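Local coordinates for choline kinase (Streptococcus pneumoniae, PDB 4R78), which probably catalyses the phosphorylation of choline at the expense of ATP, using a protein kinase-like fold, at residues 72-77 with 154-159; 85-90 with 139-144; 181-186 with 260-265. All blocks are in the same frame, centred on the assembly; numbering follows the deposited sequence.

Contact 1: 72-77 with 154-159; sequences EKLINR and KKYESL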
ATOM      1  N   GLU A  72       6.006   1.223  13.886  1.00 16.70           N
ATOM      2  CA  GLU A  72       5.148   0.760  14.986  1.00 17.85           C
ATOM      3  C   GLU A  72       3.844   1.544  15.118  1.00 18.17           C
ATOM      4  O   GLU A  72       2.788   0.962  15.363  1.00 17.95           O
ATOM      5  CB  GLU A  72       5.897   0.837  16.323  1.00 18.02           C
ATOM      6  CG  GLU A  72       7.078  -0.114  16.467  1.00 19.20           C
ATOM      7  CD  GLU A  72       8.399   0.468  15.979  1.00 19.92           C
ATOM      8  OE1 GLU A  72       8.399   1.468  15.234  1.00 19.86           O
ATOM      9  OE2 GLU A  72       9.455  -0.095  16.343  1.00 21.19           O
ATOM     10  N   LYS A  73       3.936   2.863  14.970  1.00 18.79           N
ATOM     11  CA  LYS A  73       2.793   3.752  15.169  1.00 19.60           C
ATOM     12  C   LYS A  73       1.986   3.970  13.890  1.00 19.58           C
ATOM     13  O   LYS A  73       0.880   4.521  13.937  1.00 20.43           O
ATOM     14  CB  LYS A  73       3.265   5.098  15.731  1.00 19.88           C
ATOM     15  CG  LYS A  73       3.793   5.033  17.153  1.00 21.74           C
ATOM     16  CD  LYS A  73       4.215   6.416  17.644  1.00 24.25           C
ATOM     17  CE  LYS A  73       4.526   6.416  19.134  1.00 25.44           C
ATOM     18  NZ  LYS A  73       5.793   5.701  19.471  1.00 27.39           N
ATOM     19  N   LEU A  74       2.536   3.529  12.760  1.00 19.19           N
ATOM     20  CA  LEU A  74       1.912   3.720  11.449  1.00 18.88           C
ATOM     21  C   LEU A  74       1.208   2.464  10.957  1.00 18.48           C
ATOM     22  O   LEU A  74       0.061   2.522  10.509  1.00 19.35           O
ATOM     23  CB  LEU A  74       2.956   4.168  10.421  1.00 19.04           C
ATOM     24  CG  LEU A  74       3.663   5.493  10.721  1.00 19.42           C
ATOM     25  CD1 LEU A  74       4.996   5.550  10.009  1.00 19.48           C
ATOM     26  CD2 LEU A  74       2.795   6.691  10.356  1.00 19.57           C
ATOM     27  N   ILE A  75       1.914   1.338  11.026  1.00 17.57           N
ATOM     28  CA  ILE A  75       1.380   0.038  10.643  1.00 16.68           C
ATOM     29  C   ILE A  75       1.162  -0.765  11.921  1.00 16.23           C
ATOM     30  O   ILE A  75       2.122  -1.199  12.559  1.00 16.26           O
ATOM     31  CB  ILE A  75       2.342  -0.723   9.687  1.00 16.63           C
ATOM     32  CG1 ILE A  75       2.553   0.069   8.385  1.00 16.91           C
ATOM     33  CG2 ILE A  75       1.823  -2.144   9.407  1.00 16.58           C
ATOM     34  CD1 ILE A  75       3.674  -0.459   7.494  1.00 17.03           C
ATOM     35  N   ASN A  76      -0.103  -0.924  12.302  1.00 15.49           N
ATOM     36  CA  ASN A  76      -0.467  -1.694  13.482  1.00 14.92           C
ATOM     37  C   ASN A  76      -0.333  -3.173  13.148  1.00 14.65           C
ATOM     38  O   ASN A  76      -1.158  -3.739  12.430  1.00 14.56           O
ATOM     39  CB  ASN A  76      -1.892  -1.343  13.931  1.00 14.96           C
ATOM     40  CG  ASN A  76      -2.308  -2.051  15.216  1.00 15.07           C
ATOM     41  OD1 ASN A  76      -2.023  -3.230  15.424  1.00 15.82           O
ATOM     42  ND2 ASN A  76      -3.030  -1.332  16.072  1.00 16.54           N
ATOM     43  N   ARG A  77       0.725  -3.790  13.668  1.00 14.37           N
ATOM     44  CA  ARG A  77       1.109  -5.143  13.266  1.00 14.14           C
ATOM     45  C   ARG A  77       0.049  -6.185  13.585  1.00 14.23           C
ATOM     46  O   ARG A  77      -0.223  -7.065  12.780  1.00 13.96           O
ATOM     47  CB  ARG A  77       2.456  -5.522  13.878  1.00 13.81           C
ATOM     48  CG  ARG A  77       3.571  -4.581  13.438  1.00 13.93           C
ATOM     49  CD  ARG A  77       4.885  -4.914  14.100  1.00 13.60           C
ATOM     50  NE  ARG A  77       5.864  -3.852  13.879  1.00 13.79           N
ATOM     51  CZ  ARG A  77       7.017  -3.752  14.530  1.00 13.05           C
ATOM     52  NH1 ARG A  77       7.842  -2.749  14.269  1.00 13.20           N
ATOM     53  NH2 ARG A  77       7.340  -4.639  15.462  1.00 12.70           N
ATOM     54  N   LYS A 154      -0.792  13.779  10.736  1.00 16.64           N
ATOM     55  CA  LYS A 154      -0.242  14.143  12.046  1.00 16.91           C
ATOM     56  C   LYS A 154       0.748  13.112  12.581  1.00 17.15           C
ATOM     57  O   LYS A 154       1.719  13.472  13.244  1.00 17.11           O
ATOM     58  CB  LYS A 154      -1.362  14.389  13.063  1.00 17.11           C
ATOM     59  CG  LYS A 154      -2.229  15.592  12.740  1.00 17.91           C
ATOM     60  CD  LYS A 154      -3.269  15.825  13.818  1.00 20.11           C
ATOM     61  CE  LYS A 154      -4.168  16.997  13.460  1.00 21.86           C
ATOM     62  NZ  LYS A 154      -5.064  17.354  14.599  1.00 23.43           N
ATOM     63  N   LYS A 155       0.504  11.837  12.285  1.00 17.23           N
ATOM     64  CA  LYS A 155       1.411  10.772  12.712  1.00 17.41           C
ATOM     65  C   LYS A 155       2.801  10.944  12.101  1.00 17.38           C
ATOM     66  O   LYS A 155       3.806  10.855  12.805  1.00 17.49           O
ATOM     67  CB  LYS A 155       0.847   9.389  12.377  1.00 17.59           C
ATOM     68  CG  LYS A 155      -0.350   8.983  13.217  1.00 18.87           C
ATOM     69  CD  LYS A 155      -0.700   7.522  12.980  1.00 20.52           C
ATOM     70  CE  LYS A 155      -1.723   7.024  13.987  1.00 21.99           C
ATOM     71  NZ  LYS A 155      -2.178   5.639  13.664  1.00 23.18           N
ATOM     72  N   TYR A 156       2.851  11.203  10.795  1.00 17.40           N
ATOM     73  CA  TYR A 156       4.126  11.457  10.119  1.00 17.30           C
ATOM     74  C   TYR A 156       4.796  12.732  10.627  1.00 17.27           C
ATOM     75  O   TYR A 156       6.012  12.765  10.811  1.00 17.23           O
ATOM     76  CB  TYR A 156       3.957  11.488   8.594  1.00 17.30           C
ATOM     77  CG  TYR A 156       3.771  10.114   7.997  1.00 17.27           C
ATOM     78  CD1 TYR A 156       4.840   9.220   7.913  1.00 17.20           C
ATOM     79  CD2 TYR A 156       2.527   9.695   7.529  1.00 17.34           C
ATOM     80  CE1 TYR A 156       4.675   7.947   7.376  1.00 17.52           C
ATOM     81  CE2 TYR A 156       2.352   8.426   6.985  1.00 18.08           C
ATOM     82  CZ  TYR A 156       3.431   7.558   6.913  1.00 17.82           C
ATOM     83  OH  TYR A 156       3.262   6.297   6.385  1.00 19.09           O
ATOM     84  N   GLU A 157       4.001  13.773  10.862  1.00 17.25           N
ATOM     85  CA  GLU A 157       4.528  15.034  11.380  1.00 17.49           C
ATOM     86  C   GLU A 157       5.212  14.858  12.732  1.00 17.69           C
ATOM     87  O   GLU A 157       6.225  15.503  13.010  1.00 17.97           O
ATOM     88  CB  GLU A 157       3.424  16.089  11.473  1.00 17.24           C
ATOM     89  CG  GLU A 157       2.971  16.608  10.118  1.00 17.57           C
ATOM     90  CD  GLU A 157       1.871  17.638  10.220  1.00 17.93           C
ATOM     91  OE1 GLU A 157       1.014  17.522  11.121  1.00 18.07           O
ATOM     92  OE2 GLU A 157       1.856  18.562   9.382  1.00 18.16           O
ATOM     93  N   SER A 158       4.660  13.976  13.559  1.00 17.96           N
ATOM     94  CA  SER A 158       5.250  13.661  14.856  1.00 18.37           C
ATOM     95  C   SER A 158       6.581  12.919  14.716  1.00 18.26           C
ATOM     96  O   SER A 158       7.531  13.189  15.454  1.00 19.12           O
ATOM     97  CB  SER A 158       4.274  12.837  15.699  1.00 18.47           C
ATOM     98  OG  SER A 158       4.821  12.558  16.980  1.00 20.22           O
ATOM     99  N   LEU A 159       6.644  11.996  13.762  1.00 17.94           N
ATOM    100  CA  LEU A 159       7.832  11.162  13.571  1.00 17.84           C
ATOM    101  C   LEU A 159       8.988  11.884  12.882  1.00 17.63           C
ATOM    102  O   LEU A 159      10.155  11.570  13.133  1.00 18.26           O
ATOM    103  CB  LEU A 159       7.470   9.880  12.811  1.00 17.64           C
ATOM    104  CG  LEU A 159       6.641   8.872  13.614  1.00 17.87           C
ATOM    105  CD1 LEU A 159       5.862   7.949  12.695  1.00 18.20           C
ATOM    106  CD2 LEU A 159       7.515   8.076  14.578  1.00 17.95           C
TER
HETATM  107  O   HOH W   1      -1.793   4.731  11.047  1.00 26.89           O
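Leu-74 lies against Tyr-156 and Leu-159 where the loop between strand 61-66 and helix 77-87, which in the protein kinase-like fold connects the third strand to the helix after it, meets helix 149-159 of the helical lobe. Lys-155 borders this apolar patch and can be followed outward. Its CB is 3.9 Å from Leu-74 CD2, the first foothold on the loop. With CG anti to the carbonyl carbon (chi1 -70°) and the rest of the chain extended, the methylenes run on past the backbone of the loop, and CD and CE come within 3.5 and 3.6 Å of Lys-73 O. The ammonium at the tip approaches the same carbonyl, NZ to Lys-73 O being 3.3 Å, a weak hydrogen bond. It has a shorter polar partner in a water molecule, which accepts from Lys-155 NZ at 2.8 Å and also bonds to Leu-74 O. One charged group thus reaches two consecutive loop carbonyls, the first directly and the second through solvent.

Beneath this polar fringe Leu-74 splits its two methyl groups between neighbours. CD1 meets Leu-159 CD1 tip to tip at 3.7 Å and also touches the tyrosine at CE1. Tyr-277 of helix 257-280 touches both Leu-74 and Leu-159, and Ile-270 and Leu-273 of that helix pack on Tyr-156, so the loop residue joins a three-part apolar cluster. The second methyl makes a CH-pi contact: Leu-74 CD2 sits 3.7 Å from the centroid of the Tyr-156 ring, 15° off the ring normal, displaced toward the rim.

Contact 2: 85-90 with 139-144; sequences ELLKDL and SAKELR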
ATOM      1  N   GLU A  85      -5.511 -13.020   8.149  1.00 15.31           N
ATOM      2  CA  GLU A  85      -6.331 -14.217   8.377  1.00 15.20           C
ATOM      3  C   GLU A  85      -7.809 -13.989   8.053  1.00 15.12           C
ATOM      4  O   GLU A  85      -8.508 -14.921   7.655  1.00 14.63           O
ATOM      5  CB  GLU A  85      -6.119 -14.804   9.786  1.00 15.57           C
ATOM      6  CG  GLU A  85      -6.598 -13.941  10.936  1.00 17.09           C
ATOM      7  CD  GLU A  85      -6.004 -14.332  12.288  1.00 18.01           C
ATOM      8  OE1 GLU A  85      -6.108 -13.505  13.208  1.00 19.12           O
ATOM      9  OE2 GLU A  85      -5.440 -15.442  12.441  1.00 19.09           O
ATOM     10  N   LEU A  86      -8.263 -12.744   8.189  1.00 15.09           N
ATOM     11  CA  LEU A  86      -9.628 -12.378   7.821  1.00 15.46           C
ATOM     12  C   LEU A  86      -9.823 -12.352   6.303  1.00 15.83           C
ATOM     13  O   LEU A  86     -10.843 -12.826   5.798  1.00 16.26           O
ATOM     14  CB  LEU A  86     -10.011 -11.027   8.437  1.00 15.11           C
ATOM     15  CG  LEU A  86     -11.347 -10.396   8.020  1.00 14.70           C
ATOM     16  CD1 LEU A  86     -12.529 -11.335   8.271  1.00 15.32           C
ATOM     17  CD2 LEU A  86     -11.564  -9.078   8.728  1.00 14.71           C
ATOM     18  N   LEU A  87      -8.844 -11.812   5.582  1.00 15.99           N
ATOM     19  CA  LEU A  87      -8.970 -11.627   4.135  1.00 16.37           C
ATOM     20  C   LEU A  87      -8.606 -12.860   3.315  1.00 16.27           C
ATOM     21  O   LEU A  87      -8.848 -12.892   2.104  1.00 16.00           O
ATOM     22  CB  LEU A  87      -8.134 -10.434   3.674  1.00 16.77           C
ATOM     23  CG  LEU A  87      -8.626  -9.050   4.098  1.00 17.17           C
ATOM     24  CD1 LEU A  87      -7.535  -8.026   3.879  1.00 18.59           C
ATOM     25  CD2 LEU A  87      -9.897  -8.669   3.352  1.00 19.48           C
ATOM     26  N   LYS A  88      -8.039 -13.871   3.975  1.00 16.44           N
ATOM     27  CA  LYS A  88      -7.489 -15.038   3.279  1.00 16.88           C
ATOM     28  C   LYS A  88      -8.466 -15.691   2.299  1.00 16.97           C
ATOM     29  O   LYS A  88      -8.083 -16.014   1.175  1.00 16.67           O
ATOM     30  CB  LYS A  88      -6.949 -16.081   4.266  1.00 17.03           C
ATOM     31  CG  LYS A  88      -6.173 -17.201   3.573  1.00 18.36           C
ATOM     32  CD  LYS A  88      -5.775 -18.312   4.528  1.00 20.37           C
ATOM     33  CE  LYS A  88      -5.092 -19.448   3.782  1.00 21.90           C
ATOM     34  NZ  LYS A  88      -5.982 -20.070   2.763  1.00 24.16           N
ATOM     35  N   ASP A  89      -9.719 -15.871   2.715  1.00 17.36           N
ATOM     36  CA  ASP A  89     -10.680 -16.602   1.877  1.00 18.13           C
ATOM     37  C   ASP A  89     -11.173 -15.850   0.635  1.00 18.13           C
ATOM     38  O   ASP A  89     -11.916 -16.410  -0.172  1.00 18.60           O
ATOM     39  CB  ASP A  89     -11.838 -17.203   2.697  1.00 18.43           C
ATOM     40  CG  ASP A  89     -12.710 -16.156   3.370  1.00 20.53           C
ATOM     41  OD1 ASP A  89     -12.668 -14.975   2.977  1.00 21.56           O
ATOM     42  OD2 ASP A  89     -13.458 -16.535   4.296  1.00 24.05           O
ATOM     43  N   LEU A  90     -10.756 -14.595   0.478  1.00 17.87           N
ATOM     44  CA  LEU A  90     -11.013 -13.851  -0.761  1.00 17.61           C
ATOM     45  C   LEU A  90     -10.152 -14.370  -1.912  1.00 17.50           C
ATOM     46  O   LEU A  90     -10.481 -14.170  -3.082  1.00 17.62           O
ATOM     47  CB  LEU A  90     -10.769 -12.351  -0.575  1.00 17.90           C
ATOM     48  CG  LEU A  90     -11.663 -11.544   0.368  1.00 18.32           C
ATOM     49  CD1 LEU A  90     -11.333 -10.063   0.249  1.00 18.98           C
ATOM     50  CD2 LEU A  90     -13.146 -11.782   0.096  1.00 19.24           C
ATOM     51  N   SER A 139     -16.747  -7.152   0.326  1.00 14.83           N
ATOM     52  CA  SER A 139     -16.452  -8.363   1.105  1.00 14.97           C
ATOM     53  C   SER A 139     -17.280  -8.483   2.382  1.00 15.39           C
ATOM     54  O   SER A 139     -17.419  -9.584   2.924  1.00 15.58           O
ATOM     55  CB  SER A 139     -14.967  -8.413   1.468  1.00 14.80           C
ATOM     56  OG  SER A 139     -14.670  -7.486   2.501  1.00 14.71           O
ATOM     57  N   ALA A 140     -17.819  -7.353   2.842  1.00 15.49           N
ATOM     58  CA  ALA A 140     -18.518  -7.226   4.129  1.00 15.62           C
ATOM     59  C   ALA A 140     -17.621  -7.527   5.334  1.00 15.77           C
ATOM     60  O   ALA A 140     -18.102  -7.624   6.465  1.00 16.33           O
ATOM     61  CB  ALA A 140     -19.792  -8.089   4.163  1.00 15.86           C
ATOM     62  N   LYS A 141     -16.317  -7.658   5.088  1.00 15.34           N
ATOM     63  CA  LYS A 141     -15.370  -7.963   6.155  1.00 15.57           C
ATOM     64  C   LYS A 141     -15.061  -6.718   6.967  1.00 15.46           C
ATOM     65  O   LYS A 141     -14.902  -5.624   6.411  1.00 15.63           O
ATOM     66  CB  LYS A 141     -14.088  -8.582   5.588  1.00 15.46           C
ATOM     67  CG  LYS A 141     -14.319  -9.945   4.955  1.00 16.61           C
ATOM     68  CD  LYS A 141     -13.076 -10.501   4.295  1.00 17.66           C
ATOM     69  CE  LYS A 141     -13.323 -11.928   3.803  1.00 17.69           C
ATOM     70  NZ  LYS A 141     -13.462 -12.940   4.897  1.00 18.36           N
ATOM     71  N   GLU A 142     -14.997  -6.895   8.284  1.00 15.37           N
ATOM     72  CA  GLU A 142     -14.694  -5.814   9.205  1.00 15.89           C
ATOM     73  C   GLU A 142     -13.226  -5.892   9.610  1.00 15.44           C
ATOM     74  O   GLU A 142     -12.859  -6.573  10.573  1.00 15.74           O
ATOM     75  CB  GLU A 142     -15.614  -5.884  10.428  1.00 16.15           C
ATOM     76  CG  GLU A 142     -17.087  -5.604  10.120  1.00 18.64           C
ATOM     77  CD  GLU A 142     -17.373  -4.135   9.837  1.00 22.22           C
ATOM     78  OE1 GLU A 142     -16.702  -3.263  10.434  1.00 23.89           O
ATOM     79  OE2 GLU A 142     -18.278  -3.856   9.018  1.00 24.40           O
ATOM     80  N   LEU A 143     -12.388  -5.200   8.846  1.00 14.97           N
ATOM     81  CA  LEU A 143     -10.957  -5.161   9.116  1.00 14.80           C
ATOM     82  C   LEU A 143     -10.685  -4.436  10.419  1.00 14.81           C
ATOM     83  O   LEU A 143     -11.468  -3.579  10.846  1.00 14.93           O
ATOM     84  CB  LEU A 143     -10.205  -4.439   7.990  1.00 14.53           C
ATOM     85  CG  LEU A 143     -10.361  -4.947   6.552  1.00 14.58           C
ATOM     86  CD1 LEU A 143      -9.434  -4.184   5.615  1.00 14.39           C
ATOM     87  CD2 LEU A 143     -10.120  -6.447   6.453  1.00 14.96           C
ATOM     88  N   ARG A 144      -9.576  -4.792  11.054  1.00 14.94           N
ATOM     89  CA  ARG A 144      -9.068  -4.013  12.166  1.00 15.40           C
ATOM     90  C   ARG A 144      -8.282  -2.831  11.620  1.00 15.87           C
ATOM     91  O   ARG A 144      -7.402  -2.992  10.769  1.00 16.15           O
ATOM     92  CB  ARG A 144      -8.216  -4.877  13.093  1.00 15.57           C
ATOM     93  CG  ARG A 144      -9.057  -5.692  14.064  1.00 15.34           C
ATOM     94  CD  ARG A 144      -8.213  -6.596  14.954  1.00 16.84           C
ATOM     95  NE  ARG A 144      -7.155  -5.864  15.643  1.00 18.50           N
ATOM     96  CZ  ARG A 144      -6.393  -6.372  16.609  1.00 20.09           C
ATOM     97  NH1 ARG A 144      -6.574  -7.623  17.023  1.00 20.83           N
ATOM     98  NH2 ARG A 144      -5.449  -5.624  17.165  1.00 21.92           N
TER
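Lys-141 NZ is gripped by two oxygens of segment 85-90, the backbone Leu-86 O at 2.8 Å and the carboxylate Asp-89 OD1 at 2.9 Å. The carbonyl receives the ammonium nearly end-on, with a C=O...N angle of 159°. Asp-89 OD1 takes it on its syn side, 22° out of the carboxylate plane, in a salt bridge. The lysine chain is straight until its last bond, where a turn in chi4 (-70°) brings NZ round to both acceptors. Leu-90 N bonds to Leu-87 O, while Leu-86 O points to the lysine. The nearby backbone carbonyl and the carboxylate would probably both favour the ammonium charge.

The lysine methylenes are not idle. Leu-86 and Leu-90 run alongside them, pointing the other way, with Leu-90 CD2 3.7 Å from Lys-141 CE, and Leu-87 CD2 crosses at CD. Leu-86 CD2 also presses on the backbone at Glu-142 O, 3.4 Å away. Leu-143 contributes one methyl, CD2, which touches Leu-86 CD2 and Leu-87 CG, each at 3.8 Å. Ser-139 OG accepts from Lys-141 N in an ST turn and also hydrogen-bonds Ser-192 OG and Ile-136 O.

From helix 126-137, Ile-136 packs on Leu-87 and Leu-90, while loop 139-144 is tied to helix 77-87 by Arg-144, its N bonding to Asn-83 OD1 and its NE to Asp-79 OD1.

Contact 3: 181-186 with 260-265; sequences KRLADL and IAIYKI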
ATOM      1  N   LYS A 181     -13.795  18.836   6.100  1.00 17.99           N
ATOM      2  CA  LYS A 181     -15.174  19.329   6.158  1.00 18.50           C
ATOM      3  C   LYS A 181     -15.983  18.927   4.926  1.00 18.55           C
ATOM      4  O   LYS A 181     -17.152  18.550   5.047  1.00 18.63           O
ATOM      5  CB  LYS A 181     -15.190  20.856   6.349  1.00 18.62           C
ATOM      6  CG  LYS A 181     -16.571  21.527   6.267  1.00 19.92           C
ATOM      7  CD  LYS A 181     -17.487  21.112   7.409  1.00 21.62           C
ATOM      8  CE  LYS A 181     -18.864  21.748   7.269  1.00 22.45           C
ATOM      9  NZ  LYS A 181     -19.769  21.308   8.365  1.00 24.21           N
ATOM     10  N   ARG A 182     -15.366  19.011   3.746  1.00 18.48           N
ATOM     11  CA  ARG A 182     -16.036  18.622   2.512  1.00 18.49           C
ATOM     12  C   ARG A 182     -16.355  17.131   2.528  1.00 18.50           C
ATOM     13  O   ARG A 182     -17.468  16.735   2.196  1.00 18.56           O
ATOM     14  CB  ARG A 182     -15.211  18.995   1.273  1.00 18.49           C
ATOM     15  CG  ARG A 182     -15.877  18.653  -0.062  1.00 18.54           C
ATOM     16  CD  ARG A 182     -17.248  19.317  -0.223  1.00 19.06           C
ATOM     17  NE  ARG A 182     -17.844  19.047  -1.528  1.00 20.10           N
ATOM     18  CZ  ARG A 182     -19.094  19.349  -1.871  1.00 20.53           C
ATOM     19  NH1 ARG A 182     -19.913  19.933  -1.002  1.00 21.57           N
ATOM     20  NH2 ARG A 182     -19.533  19.056  -3.087  1.00 21.02           N
ATOM     21  N   LEU A 183     -15.386  16.313   2.939  1.00 18.66           N
ATOM     22  CA  LEU A 183     -15.613  14.869   3.036  1.00 18.99           C
ATOM     23  C   LEU A 183     -16.745  14.525   4.009  1.00 19.55           C
ATOM     24  O   LEU A 183     -17.540  13.628   3.736  1.00 19.42           O
ATOM     25  CB  LEU A 183     -14.325  14.119   3.391  1.00 18.89           C
ATOM     26  CG  LEU A 183     -13.286  13.952   2.274  1.00 18.62           C
ATOM     27  CD1 LEU A 183     -11.983  13.415   2.842  1.00 18.05           C
ATOM     28  CD2 LEU A 183     -13.792  13.054   1.137  1.00 18.15           C
ATOM     29  N   ALA A 184     -16.823  15.249   5.127  1.00 19.97           N
ATOM     30  CA  ALA A 184     -17.908  15.058   6.095  1.00 20.49           C
ATOM     31  C   ALA A 184     -19.276  15.409   5.505  1.00 20.98           C
ATOM     32  O   ALA A 184     -20.264  14.712   5.752  1.00 21.10           O
ATOM     33  CB  ALA A 184     -17.643  15.859   7.363  1.00 20.40           C
ATOM     34  N   ASP A 185     -19.325  16.479   4.713  1.00 21.40           N
ATOM     35  CA  ASP A 185     -20.561  16.895   4.046  1.00 22.02           C
ATOM     36  C   ASP A 185     -21.022  15.864   3.014  1.00 21.83           C
ATOM     37  O   ASP A 185     -22.203  15.512   2.971  1.00 22.14           O
ATOM     38  CB  ASP A 185     -20.382  18.271   3.390  1.00 22.48           C
ATOM     39  CG  ASP A 185     -21.696  18.870   2.884  1.00 24.28           C
ATOM     40  OD1 ASP A 185     -22.783  18.419   3.305  1.00 27.06           O
ATOM     41  OD2 ASP A 185     -21.642  19.813   2.066  1.00 26.21           O
ATOM     42  N   LEU A 186     -20.091  15.373   2.197  1.00 21.48           N
ATOM     43  CA  LEU A 186     -20.397  14.354   1.192  1.00 21.23           C
ATOM     44  C   LEU A 186     -20.836  13.050   1.850  1.00 21.07           C
ATOM     45  O   LEU A 186     -21.690  12.333   1.320  1.00 21.35           O
ATOM     46  CB  LEU A 186     -19.188  14.110   0.281  1.00 21.18           C
ATOM     47  CG  LEU A 186     -18.710  15.274  -0.597  1.00 21.29           C
ATOM     48  CD1 LEU A 186     -17.380  14.939  -1.253  1.00 21.12           C
ATOM     49  CD2 LEU A 186     -19.749  15.653  -1.647  1.00 21.78           C
ATOM     50  N   ILE A 260     -12.763  10.852  -5.266  1.00 13.87           N
ATOM     51  CA  ILE A 260     -11.530  10.419  -5.915  1.00 13.91           C
ATOM     52  C   ILE A 260     -10.534  11.581  -6.004  1.00 13.80           C
ATOM     53  O   ILE A 260      -9.365  11.426  -5.650  1.00 13.96           O
ATOM     54  CB  ILE A 260     -11.805   9.789  -7.302  1.00 13.74           C
ATOM     55  CG1 ILE A 260     -12.552   8.463  -7.131  1.00 14.29           C
ATOM     56  CG2 ILE A 260     -10.498   9.560  -8.078  1.00 13.87           C
ATOM     57  CD1 ILE A 260     -13.134   7.907  -8.420  1.00 14.99           C
ATOM     58  N   ALA A 261     -11.006  12.740  -6.457  1.00 13.75           N
ATOM     59  CA  ALA A 261     -10.146  13.914  -6.597  1.00 13.40           C
ATOM     60  C   ALA A 261      -9.545  14.331  -5.251  1.00 13.44           C
ATOM     61  O   ALA A 261      -8.355  14.645  -5.161  1.00 13.62           O
ATOM     62  CB  ALA A 261     -10.921  15.069  -7.228  1.00 13.29           C
ATOM     63  N   ILE A 262     -10.373  14.318  -4.207  1.00 13.38           N
ATOM     64  CA  ILE A 262      -9.933  14.675  -2.859  1.00 13.22           C
ATOM     65  C   ILE A 262      -8.901  13.684  -2.315  1.00 12.97           C
ATOM     66  O   ILE A 262      -7.873  14.091  -1.769  1.00 13.11           O
ATOM     67  CB  ILE A 262     -11.137  14.832  -1.892  1.00 13.39           C
ATOM     68  CG1 ILE A 262     -11.957  16.068  -2.286  1.00 14.71           C
ATOM     69  CG2 ILE A 262     -10.661  14.932  -0.443  1.00 13.48           C
ATOM     70  CD1 ILE A 262     -13.331  16.173  -1.635  1.00 15.67           C
ATOM     71  N   TYR A 263      -9.163  12.390  -2.481  1.00 12.80           N
ATOM     72  CA  TYR A 263      -8.250  11.372  -1.971  1.00 12.67           C
ATOM     73  C   TYR A 263      -6.901  11.350  -2.686  1.00 12.67           C
ATOM     74  O   TYR A 263      -5.894  11.033  -2.065  1.00 13.16           O
ATOM     75  CB  TYR A 263      -8.905   9.985  -1.930  1.00 12.51           C
ATOM     76  CG  TYR A 263      -9.971   9.873  -0.858  1.00 12.75           C
ATOM     77  CD1 TYR A 263      -9.706  10.272   0.453  1.00 13.14           C
ATOM     78  CD2 TYR A 263     -11.235   9.364  -1.149  1.00 13.39           C
ATOM     79  CE1 TYR A 263     -10.674  10.182   1.445  1.00 14.11           C
ATOM     80  CE2 TYR A 263     -12.218   9.267  -0.159  1.00 13.89           C
ATOM     81  CZ  TYR A 263     -11.924   9.675   1.133  1.00 14.41           C
ATOM     82  OH  TYR A 263     -12.878   9.585   2.120  1.00 15.25           O
ATOM     83  N   LYS A 264      -6.877  11.733  -3.964  1.00 12.66           N
ATOM     84  CA  LYS A 264      -5.608  11.899  -4.685  1.00 12.48           C
ATOM     85  C   LYS A 264      -4.727  12.935  -3.979  1.00 12.53           C
ATOM     86  O   LYS A 264      -3.536  12.714  -3.792  1.00 12.22           O
ATOM     87  CB  LYS A 264      -5.846  12.311  -6.145  1.00 12.48           C
ATOM     88  CG  LYS A 264      -6.337  11.195  -7.063  1.00 13.10           C
ATOM     89  CD  LYS A 264      -6.505  11.730  -8.475  1.00 12.90           C
ATOM     90  CE  LYS A 264      -6.927  10.649  -9.454  1.00 12.79           C
ATOM     91  NZ  LYS A 264      -7.318  11.253 -10.763  1.00 15.45           N
ATOM     92  N   ILE A 265      -5.323  14.060  -3.579  1.00 12.55           N
ATOM     93  CA  ILE A 265      -4.587  15.112  -2.874  1.00 12.63           C
ATOM     94  C   ILE A 265      -4.083  14.624  -1.516  1.00 12.63           C
ATOM     95  O   ILE A 265      -2.935  14.879  -1.141  1.00 12.73           O
ATOM     96  CB  ILE A 265      -5.447  16.392  -2.697  1.00 12.74           C
ATOM     97  CG1 ILE A 265      -5.764  17.017  -4.060  1.00 12.83           C
ATOM     98  CG2 ILE A 265      -4.734  17.416  -1.807  1.00 12.86           C
ATOM     99  CD1 ILE A 265      -6.944  17.972  -4.036  1.00 13.80           C
TER
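A roughly antiparallel helix pair in the helical lobe brings helix 179-186 against helix 257-280; the short segments run at 149° to each other, their axes 11.3 Å apart at closest approach. Leu-183 and Ile-262 are the central pair. Their side chains lie side by side, pointing oppositely, with Leu-183 CD1 3.9 Å from Ile-262 CG2. In Ile-262, CG2 packs on Leu-183, while CG1, anti to the carbonyl carbon (chi1 -68°), carries CD1 mainly to Arg-182 CG at 3.9 Å. Leu-186 CD1 reaches that same CD1 more loosely, at 4.3 Å.

Leu-183 also crosses the outer part of Tyr-263. Its CD1 is 3.8 Å from Tyr-263 CE1, and its CD2 lies 3.7 Å from Tyr-263 OH, so both methyls meet the phenol end of the side chain. Val-188 touches Leu-183 and Tyr-263, and Tyr-303 of helix 288-303 packs on Ile-262 and Arg-182.

No hydrogen bond spans these two segments: carbon-to-carbon contact carries nearly all of the interface. Arg-182 shows how a charged residue fits in, lending its CG to the apolar seam while its guanidinium group turns to salt bridges, with Glu-258 through NE and with Asp-185 through NH1, and has Leu-186 CD2 over one face. Helix 179-186 is therefore joined here chiefly by apolar contact, with the charge pairs of Arg-182 beside it.

In the fold
From the N terminus, the chain leaves strand 61-66 and enters the loop of contact 1, whose partner segment 154-159, on helix 149-159, follows 76 residues later. Within that span helix 77-87 leads into contact 2, closed by segment 139-144, so contact 2 is nested in contact 1; their nearest atoms are about 5 Å apart and do not touch. Contact 3 follows in series, opening at helix 179-186 and closing at helix 257-280, with its centre 22 Å from that of contact 1. Contacts 1 and 2 fasten the two ends of the 72-90 region to the helical lobe, and contact 3 joins two helices within it; helix 257-280 supplies one side of contact 3 and packs behind contact 1.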